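Local coordinates for isochorismatase family protein (PDB 2A67), which is of unknown function but, as a member of the isochorismatase family, probably acts as a hydrolase, at residues T103-G108 with L130-T135; N4-L9 with P46-Q51; F12-E17 with Q65-L70. One frame throughout, in Å; residues are numbered along the deposited sequence.

Interaction 1 of 3, residues T103-G108 with L130-T135; sequences TLEIAG and LMTPKT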
loop_
_atom_site.group_PDB
_atom_site.type_symbol
_atom_site.label_atom_id
_atom_site.label_comp_id
_atom_site.label_asym_id
_atom_site.label_seq_id
_atom_site.Cartn_x
_atom_site.Cartn_y
_atom_site.Cartn_z
ATOM N N THR D 103 -7.105 16.664 -4.369
ATOM C CA THR D 103 -7.445 15.570 -5.289
ATOM C C THR D 103 -6.232 15.286 -6.102
ATOM O O THR D 103 -5.633 16.219 -6.637
ATOM C CB THR D 103 -8.686 15.950 -6.224
ATOM O OG1 THR D 103 -9.809 16.145 -5.389
ATOM C CG2 THR D 103 -9.076 14.829 -7.080
ATOM N N LEU D 104 -5.877 13.997 -6.203
ATOM C CA LEU D 104 -4.663 13.601 -6.908
ATOM C C LEU D 104 -5.085 12.630 -7.964
ATOM O O LEU D 104 -5.707 11.621 -7.649
ATOM C CB LEU D 104 -3.716 12.812 -5.935
ATOM C CG LEU D 104 -3.185 13.649 -4.777
ATOM C CD1 LEU D 104 -2.377 12.767 -3.791
ATOM C CD2 LEU D 104 -2.330 14.821 -5.382
ATOM N N GLU D 105 -4.709 12.911 -9.201
ATOM C CA GLU D 105 -4.815 11.936 -10.298
ATOM C C GLU D 105 -3.429 11.307 -10.496
ATOM O O GLU D 105 -2.491 11.980 -10.896
ATOM C CB GLU D 105 -5.266 12.591 -11.623
ATOM C CG GLU D 105 -5.456 11.562 -12.747
ATOM C CD GLU D 105 -5.998 12.179 -14.048
ATOM O OE1 GLU D 105 -6.624 13.284 -14.011
ATOM O OE2 GLU D 105 -5.822 11.517 -15.090
ATOM N N ILE D 106 -3.329 10.005 -10.287
ATOM C CA ILE D 106 -2.026 9.339 -10.189
ATOM C C ILE D 106 -1.706 8.446 -11.381
ATOM O O ILE D 106 -2.551 7.695 -11.875
ATOM C CB ILE D 106 -1.966 8.538 -8.853
ATOM C CG1 ILE D 106 -2.051 9.523 -7.671
ATOM C CG2 ILE D 106 -0.621 7.707 -8.725
ATOM C CD1 ILE D 106 -2.482 8.944 -6.324
ATOM N N ALA D 107 -0.451 8.486 -11.822
ATOM C CA ALA D 107 0.043 7.607 -12.884
ATOM C C ALA D 107 1.529 7.339 -12.569
ATOM O O ALA D 107 2.143 8.090 -11.791
ATOM C CB ALA D 107 -0.115 8.302 -14.268
ATOM N N GLY D 108 2.057 6.236 -13.083
ATOM C CA GLY D 108 3.535 6.062 -13.100
ATOM C C GLY D 108 3.926 4.624 -13.103
ATOM O O GLY D 108 3.140 3.761 -13.475
ATOM N N LEU D 130 -7.666 9.637 -7.902
ATOM C CA LEU D 130 -8.239 9.351 -9.231
ATOM C C LEU D 130 -7.168 8.697 -10.095
ATOM O O LEU D 130 -6.009 8.886 -9.852
ATOM C CB LEU D 130 -8.646 10.654 -9.924
ATOM C CG LEU D 130 -9.627 11.551 -9.128
ATOM C CD1 LEU D 130 -9.736 12.868 -9.864
ATOM C CD2 LEU D 130 -10.987 10.899 -8.881
HETATM N N MSE D 131 -7.570 7.957 -11.113
HETATM C CA MSE D 131 -6.634 7.406 -12.063
HETATM C C MSE D 131 -7.238 7.276 -13.467
HETATM O O MSE D 131 -8.359 6.815 -13.622
HETATM C CB MSE D 131 -6.220 6.020 -11.608
HETATM C CG MSE D 131 -5.178 5.403 -12.507
HETATM SE SE MSE D 131 -4.336 3.825 -11.645
HETATM C CE MSE D 131 -2.782 4.681 -10.807
ATOM N N THR D 132 -6.478 7.634 -14.487
ATOM C CA THR D 132 -6.878 7.347 -15.868
ATOM C C THR D 132 -6.475 5.895 -16.122
ATOM O O THR D 132 -5.323 5.507 -15.856
ATOM C CB THR D 132 -6.194 8.347 -16.853
ATOM O OG1 THR D 132 -6.743 9.646 -16.636
ATOM C CG2 THR D 132 -6.373 7.963 -18.326
ATOM N N PRO D 133 -7.401 5.093 -16.651
ATOM C CA PRO D 133 -7.049 3.733 -17.026
ATOM C C PRO D 133 -5.795 3.666 -17.911
ATOM O O PRO D 133 -5.549 4.580 -18.693
ATOM C CB PRO D 133 -8.302 3.290 -17.829
ATOM C CG PRO D 133 -9.408 4.015 -17.131
ATOM C CD PRO D 133 -8.821 5.389 -16.957
ATOM N N LYS D 134 -5.033 2.580 -17.800
ATOM C CA LYS D 134 -3.823 2.348 -18.604
ATOM C C LYS D 134 -2.727 3.391 -18.480
ATOM O O LYS D 134 -2.118 3.815 -19.478
ATOM C CB LYS D 134 -4.186 2.081 -20.065
ATOM C CG LYS D 134 -5.193 0.944 -20.193
ATOM C CD LYS D 134 -5.644 0.738 -21.647
ATOM C CE LYS D 134 -5.886 -0.752 -21.884
ATOM N NZ LYS D 134 -5.621 -1.106 -23.340
ATOM N N THR D 135 -2.476 3.850 -17.247
ATOM C CA THR D 135 -1.429 4.848 -17.087
ATOM C C THR D 135 -0.395 4.344 -16.043
ATOM O O THR D 135 0.327 5.118 -15.450
ATOM C CB THR D 135 -1.990 6.269 -16.731
ATOM O OG1 THR D 135 -2.790 6.156 -15.550
ATOM C CG2 THR D 135 -2.777 6.922 -17.943
HETATM O O HOH W 1 -3.819 8.295 -14.201
#

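Interaction 2 of 3, residues N4-L9 with P46-Q51; sequences NRALLL and PIIFVQ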
loop_
_atom_site.group_PDB
_atom_site.type_symbol
_atom_site.label_atom_id
_atom_site.label_comp_id
_atom_site.label_asym_id
_atom_site.label_seq_id
_atom_site.Cartn_x
_atom_site.Cartn_y
_atom_site.Cartn_z
ATOM N N ASN D 4 -8.495 22.409 -7.201
ATOM C CA ASN D 4 -7.804 21.750 -6.064
ATOM C C ASN D 4 -7.380 20.346 -6.451
ATOM O O ASN D 4 -7.549 19.392 -5.703
ATOM C CB ASN D 4 -8.719 21.754 -4.819
ATOM C CG ASN D 4 -9.249 23.167 -4.474
ATOM O OD1 ASN D 4 -10.435 23.446 -4.597
ATOM N ND2 ASN D 4 -8.366 24.042 -4.041
ATOM N N ARG D 5 -6.848 20.229 -7.644
ATOM C CA ARG D 5 -6.588 18.911 -8.258
ATOM C C ARG D 5 -5.238 18.949 -8.945
ATOM O O ARG D 5 -4.959 19.923 -9.669
ATOM C CB ARG D 5 -7.702 18.558 -9.293
ATOM C CG ARG D 5 -7.555 17.124 -9.899
ATOM C CD ARG D 5 -8.841 16.840 -10.717
ATOM N NE ARG D 5 -8.627 15.844 -11.774
ATOM C CZ ARG D 5 -9.592 15.235 -12.459
ATOM N NH1 ARG D 5 -10.881 15.487 -12.177
ATOM N NH2 ARG D 5 -9.265 14.356 -13.406
ATOM N N ALA D 6 -4.388 17.911 -8.697
ATOM C CA ALA D 6 -3.089 17.788 -9.316
ATOM C C ALA D 6 -2.965 16.450 -10.004
ATOM O O ALA D 6 -3.587 15.459 -9.596
ATOM C CB ALA D 6 -1.943 17.898 -8.252
ATOM N N LEU D 7 -2.148 16.442 -11.040
ATOM C CA LEU D 7 -1.714 15.247 -11.707
ATOM C C LEU D 7 -0.333 14.851 -11.097
ATOM O O LEU D 7 0.628 15.640 -11.136
ATOM C CB LEU D 7 -1.533 15.546 -13.176
ATOM C CG LEU D 7 -1.262 14.407 -14.163
ATOM C CD1 LEU D 7 -2.431 13.373 -14.175
ATOM C CD2 LEU D 7 -1.051 14.989 -15.555
ATOM N N LEU D 8 -0.264 13.639 -10.539
ATOM C CA LEU D 8 0.909 13.181 -9.861
ATOM C C LEU D 8 1.530 12.031 -10.673
ATOM O O LEU D 8 0.936 10.938 -10.764
ATOM C CB LEU D 8 0.557 12.759 -8.425
ATOM C CG LEU D 8 1.748 12.299 -7.527
ATOM C CD1 LEU D 8 2.678 13.515 -7.293
ATOM C CD2 LEU D 8 1.186 11.757 -6.208
ATOM N N LEU D 9 2.718 12.278 -11.252
ATOM C CA LEU D 9 3.293 11.387 -12.263
ATOM C C LEU D 9 4.576 10.770 -11.712
ATOM O O LEU D 9 5.568 11.470 -11.571
ATOM C CB LEU D 9 3.572 12.152 -13.572
ATOM C CG LEU D 9 2.336 12.837 -14.238
ATOM C CD1 LEU D 9 2.768 13.576 -15.451
ATOM C CD2 LEU D 9 1.269 11.805 -14.567
ATOM N N PRO D 46 -2.081 22.066 -11.413
ATOM C CA PRO D 46 -0.688 21.643 -11.114
ATOM C C PRO D 46 -0.334 20.226 -11.619
ATOM O O PRO D 46 -1.126 19.298 -11.478
ATOM C CB PRO D 46 -0.617 21.703 -9.589
ATOM C CG PRO D 46 -1.863 22.316 -9.080
ATOM C CD PRO D 46 -2.897 22.289 -10.187
ATOM N N ILE D 47 0.869 20.069 -12.176
ATOM C CA ILE D 47 1.366 18.799 -12.648
ATOM C C ILE D 47 2.687 18.583 -11.860
ATOM O O ILE D 47 3.538 19.479 -11.810
ATOM C CB ILE D 47 1.704 18.773 -14.158
ATOM C CG1 ILE D 47 0.443 19.147 -15.013
ATOM C CG2 ILE D 47 2.441 17.390 -14.492
ATOM C CD1 ILE D 47 0.753 19.524 -16.447
ATOM N N ILE D 48 2.783 17.443 -11.197
ATOM C CA ILE D 48 3.896 17.149 -10.257
ATOM C C ILE D 48 4.558 15.863 -10.699
ATOM O O ILE D 48 3.929 14.792 -10.696
ATOM C CB ILE D 48 3.407 16.990 -8.830
ATOM C CG1 ILE D 48 2.593 18.213 -8.389
ATOM C CG2 ILE D 48 4.617 16.753 -7.826
ATOM C CD1 ILE D 48 1.637 17.970 -7.194
ATOM N N PHE D 49 5.841 15.948 -11.079
ATOM C CA PHE D 49 6.601 14.771 -11.433
ATOM C C PHE D 49 7.389 14.310 -10.208
ATOM O O PHE D 49 8.057 15.122 -9.544
ATOM C CB PHE D 49 7.607 15.090 -12.538
ATOM C CG PHE D 49 6.993 15.325 -13.875
ATOM C CD1 PHE D 49 6.683 16.624 -14.292
ATOM C CD2 PHE D 49 6.725 14.266 -14.724
ATOM C CE1 PHE D 49 6.141 16.848 -15.513
ATOM C CE2 PHE D 49 6.164 14.505 -15.980
ATOM C CZ PHE D 49 5.879 15.791 -16.358
ATOM N N VAL D 50 7.318 13.021 -9.909
ATOM C CA VAL D 50 8.148 12.435 -8.826
ATOM C C VAL D 50 9.301 11.659 -9.483
ATOM O O VAL D 50 9.097 10.891 -10.418
ATOM C CB VAL D 50 7.307 11.547 -7.859
ATOM C CG1 VAL D 50 8.214 10.933 -6.781
ATOM C CG2 VAL D 50 6.158 12.437 -7.195
ATOM N N GLN D 51 10.516 11.938 -9.035
ATOM C CA GLN D 51 11.698 11.241 -9.523
ATOM C C GLN D 51 12.429 10.598 -8.356
ATOM O O GLN D 51 12.708 11.238 -7.325
ATOM C CB GLN D 51 12.618 12.212 -10.257
ATOM C CG GLN D 51 12.024 12.711 -11.575
ATOM C CD GLN D 51 12.824 13.818 -12.182
ATOM O OE1 GLN D 51 12.568 14.990 -11.922
ATOM N NE2 GLN D 51 13.838 13.464 -12.977
HETATM O O HOH W 2 7.839 11.182 -13.070
#

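Interaction 3 of 3, residues F12-E17 with Q65-L70; sequences FQKGIE and QLFEKL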
loop_
_atom_site.group_PDB
_atom_site.type_symbol
_atom_site.label_atom_id
_atom_site.label_comp_id
_atom_site.label_asym_id
_atom_site.label_seq_id
_atom_site.Cartn_x
_atom_site.Cartn_y
_atom_site.Cartn_z
ATOM N N PHE D 12 8.616 8.317 -13.887
ATOM C CA PHE D 12 8.726 8.145 -15.322
ATOM C C PHE D 12 10.116 8.556 -15.809
ATOM O O PHE D 12 10.266 9.539 -16.563
ATOM C CB PHE D 12 7.688 9.001 -16.044
ATOM C CG PHE D 12 6.319 8.421 -16.051
ATOM C CD1 PHE D 12 6.092 7.126 -16.555
ATOM C CD2 PHE D 12 5.238 9.172 -15.600
ATOM C CE1 PHE D 12 4.769 6.609 -16.607
ATOM C CE2 PHE D 12 3.911 8.655 -15.642
ATOM C CZ PHE D 12 3.689 7.393 -16.145
ATOM N N GLN D 13 11.114 7.764 -15.420
ATOM C CA GLN D 13 12.535 8.058 -15.672
ATOM C C GLN D 13 13.212 6.988 -16.572
ATOM O O GLN D 13 12.904 5.788 -16.474
ATOM C CB GLN D 13 13.258 8.152 -14.329
ATOM C CG GLN D 13 12.607 9.168 -13.308
ATOM C CD GLN D 13 13.085 8.914 -11.915
ATOM O OE1 GLN D 13 12.407 8.281 -11.130
ATOM N NE2 GLN D 13 14.282 9.394 -11.598
ATOM N N LYS D 14 14.128 7.451 -17.433
ATOM C CA LYS D 14 14.769 6.614 -18.460
ATOM C C LYS D 14 15.315 5.296 -17.904
ATOM O O LYS D 14 15.058 4.229 -18.466
ATOM C CB LYS D 14 15.877 7.392 -19.159
ATOM C CG LYS D 14 15.434 8.747 -19.690
ATOM C CD LYS D 14 16.598 9.397 -20.431
ATOM C CE LYS D 14 16.630 10.898 -20.273
ATOM N NZ LYS D 14 18.102 11.318 -20.262
ATOM N N GLY D 15 15.988 5.369 -16.762
ATOM C CA GLY D 15 16.676 4.203 -16.208
ATOM C C GLY D 15 15.865 3.179 -15.433
ATOM O O GLY D 15 16.440 2.372 -14.714
ATOM N N ILE D 16 14.535 3.169 -15.578
ATOM C CA ILE D 16 13.733 2.130 -14.888
ATOM C C ILE D 16 13.600 0.654 -15.431
ATOM O O ILE D 16 13.630 -0.259 -14.606
ATOM C CB ILE D 16 12.326 2.656 -14.403
ATOM C CG1 ILE D 16 12.449 3.419 -13.083
ATOM C CG2 ILE D 16 11.387 1.505 -14.032
ATOM C CD1 ILE D 16 12.170 4.843 -13.150
ATOM N N GLU D 17 13.489 0.302 -16.713
ATOM C CA GLU D 17 14.250 0.597 -17.933
ATOM C C GLU D 17 15.760 0.337 -18.135
ATOM O O GLU D 17 16.594 1.235 -18.085
ATOM C CB GLU D 17 13.577 1.548 -18.891
ATOM C CG GLU D 17 12.329 0.851 -19.341
ATOM C CD GLU D 17 11.875 1.198 -20.724
ATOM O OE1 GLU D 17 12.391 2.192 -21.306
ATOM O OE2 GLU D 17 10.982 0.456 -21.214
ATOM N N GLN D 65 16.804 11.151 -15.424
ATOM C CA GLN D 65 15.946 12.136 -16.078
ATOM C C GLN D 65 14.675 11.435 -16.545
ATOM O O GLN D 65 14.677 10.206 -16.736
ATOM C CB GLN D 65 16.641 12.800 -17.272
ATOM C CG GLN D 65 17.946 13.619 -16.998
ATOM C CD GLN D 65 18.449 14.225 -18.280
ATOM O OE1 GLN D 65 19.052 13.514 -19.076
ATOM N NE2 GLN D 65 18.194 15.542 -18.515
ATOM N N LEU D 66 13.620 12.246 -16.756
ATOM C CA LEU D 66 12.322 11.829 -17.265
ATOM C C LEU D 66 12.434 11.438 -18.719
ATOM O O LEU D 66 13.239 12.000 -19.478
ATOM C CB LEU D 66 11.275 12.971 -17.112
ATOM C CG LEU D 66 11.007 13.549 -15.712
ATOM C CD1 LEU D 66 10.137 14.805 -15.704
ATOM C CD2 LEU D 66 10.441 12.510 -14.787
ATOM N N PHE D 67 11.666 10.429 -19.104
ATOM C CA PHE D 67 11.603 10.033 -20.501
ATOM C C PHE D 67 11.408 11.271 -21.337
ATOM O O PHE D 67 10.541 12.094 -21.019
ATOM C CB PHE D 67 10.390 9.136 -20.725
ATOM C CG PHE D 67 10.510 7.807 -20.062
ATOM C CD1 PHE D 67 11.433 6.867 -20.525
ATOM C CD2 PHE D 67 9.709 7.488 -18.984
ATOM C CE1 PHE D 67 11.544 5.626 -19.918
ATOM C CE2 PHE D 67 9.811 6.243 -18.374
ATOM C CZ PHE D 67 10.749 5.316 -18.835
ATOM N N GLU D 68 12.169 11.382 -22.418
ATOM C CA GLU D 68 12.108 12.542 -23.310
ATOM C C GLU D 68 10.736 12.806 -23.900
ATOM O O GLU D 68 10.405 13.950 -24.170
ATOM C CB GLU D 68 13.064 12.353 -24.487
ATOM C CG GLU D 68 14.494 12.294 -24.069
ATOM C CD GLU D 68 15.200 13.599 -24.305
ATOM O OE1 GLU D 68 14.710 14.665 -23.849
ATOM O OE2 GLU D 68 16.255 13.543 -24.967
ATOM N N LYS D 69 9.965 11.755 -24.137
ATOM C CA LYS D 69 8.638 11.903 -24.781
ATOM C C LYS D 69 7.600 12.658 -23.932
ATOM O O LYS D 69 6.578 13.146 -24.481
ATOM C CB LYS D 69 8.073 10.531 -25.170
ATOM C CG LYS D 69 7.036 10.539 -26.325
ATOM C CD LYS D 69 6.049 9.404 -26.011
ATOM C CE LYS D 69 5.457 8.687 -27.243
ATOM N NZ LYS D 69 4.879 7.358 -26.809
ATOM N N LEU D 70 7.831 12.732 -22.616
ATOM C CA LEU D 70 6.902 13.448 -21.709
ATOM C C LEU D 70 6.976 14.964 -21.874
ATOM O O LEU D 70 8.065 15.530 -21.916
ATOM C CB LEU D 70 7.155 13.074 -20.238
ATOM C CG LEU D 70 6.718 11.683 -19.756
ATOM C CD1 LEU D 70 7.288 11.436 -18.404
ATOM C CD2 LEU D 70 5.171 11.523 -19.731
#

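Interaction 1 of 3, residues T103-G108 with L130-T135
Glu105 OE2 takes a short hydrogen bond, 2.6 Å, from Thr132 OG1 and also forms a salt bridge with Arg36 of helix 26-42, so one carboxylate oxygen has two partners. The hydroxyl approaches OE2 on its anti side, 34° out of the carboxylate plane. Glu105 reaches it by an extended chain: CG stands opposite the backbone N (chi1 -177°) and runs on past the Leu130 carbonyl toward the loop. The other oxygen, OE1, is bound by Arg5 and Tyr40, which should keep the carboxylate from rotating.

Beneath this grip the backbones pair as parallel strands, with Glu105 bridged to Leu130. Leu130 N donates to Leu104 O at 2.8 Å, and Ile106 N to Leu130 O at 2.9 Å. Farther along, the second chain bows outward between the two paired regions, and a water bridges the two chains here. It donates to Ile106 O and to Thr135 OG1 and accepts from Thr132 N, while Thr135 OG1 itself donates to Thr132 O at 2.6 Å, tying the bowed loop across its base. Direct pairing resumes where Gly108 N donates to Thr135 O at 3.1 Å.

Apolar contacts flank the polar ones. Thr103 CG2 presses on Leu130 CD1 at a tight 3.5 Å. On the face opposite Glu105, selenomethionine Met131 turns about its CG-SE bond (chi3 -93°) to bring CE within 3.2 Å of Ile106 O, beside Ile119 of helix 111-125.

This is the beta-alpha-beta unit of strand 103-109, helix 111-125 and strand 128-137, with the second strand interrupted. The chemistry implies that a buried carboxylate, matched by two arginines and two hydroxyls, probably stays ionised, and that the water takes over bonds the interrupted strand cannot make directly.

Interaction 2 of 3, residues N4-L9 with P46-Q51
Leu9 lies alongside Phe49, the two side chains pointing the same way from adjacent strands, and its CD1 meets the ring obliquely at CE2, 3.6 Å away. The same methyl reaches Ile47 CG2 at 3.9 Å, so one leucine branch spans two residues of the partner strand. Leu7 shares this face.

On the reverse face Leu8 does the equivalent work. With CG opposite the backbone N (chi1 -177°), its CD1 leans over the neighbouring strand and touches both Val50 CG2, at 3.6 Å, and Ile48 CG2, at 3.8 Å. Ile48 in turn sends CD1 back to Ala6 CB, 3.7 Å away, interleaving the row.

The backbones run parallel in register, Leu7 to Leu9 beside Ile47 to Phe49, with axes 18° apart. Four N-H to carbonyl bonds alternate between them; that of Ile48 N to Leu7 O is 2.8 Å. At the far end a water donates to both Leu9 O and Val50 O.

Strands 5-10 and 47-52 belong to one beta-alpha-beta unit. Its helix 26-42 packs on the Leu9 and Ile47 face through Val33 and Tyr40, helix 92-98 meets Leu8 and Ile48, and strands 103-109 and 77-81 flank the pair.

Interaction 3 of 3, residues F12-E17 with Q65-L70
Lys14 N donates to Gln65 O at 2.9 Å, and Phe67 N returns the favour to Phe12 O at 3.0 Å, so two bonds join the loops around the single bridge between Gln13 and Leu66. Both carbonyls also receive a CA-H: Leu66 CA lies 3.2 Å from Phe12 O, and Gln13 CA packs on Gln65 O.

Further out, Lys14 and Gln65 run side by side, and Lys14 NZ donates to Gln65 OE1 at 2.7 Å, from well above the carbonyl plane. Asp62 O is a second acceptor for this ammonium. The amide of Gln13 is occupied at both ends, OE1 by His52 N and NE2 by Trp64 O, while Glu17 OE2 takes Leu23 N.

Phe67 lays one ring face against the Gln13-Lys14 peptide, with Gln13 C 3.7 Å above its plane and toward the rim. Its CE2 lies near the plane of the Phe12 ring, at that ring's edge. Leu70 CD1 presses on Phe12 CB at 3.4 Å, brought there by the type I turn from Phe67 to Leu70.

Such pairing of loops that follow neighbouring strands, 5-10 and 47-52, is found at the C-terminal ends of the strands of a parallel alpha/beta sheet, where this fold commonly carries its active site.

Overall arrangement
Interactions 1 and 2 occupy one parallel sheet, their centres about 10 Å apart, and are joined directly because strands 5-10 and 103-109 are neighbours: Glu105 N probably bonds Ala6 O, and Leu8 N bonds Glu105 O. Interaction 3 lies about 16 Å from interaction 2 and about 18 Å from interaction 1, centre to centre, in loops beyond the strand ends. Phe12 still reaches Gly108, and Leu66 touches Phe49. Along the chain, the segments of interactions 2 and 3 alternate, whereas interaction 1 opens after both have closed. The result is a single alpha/beta domain in which beta-alpha-beta units contribute neighbouring strands to one sheet and its loops are tied back onto it.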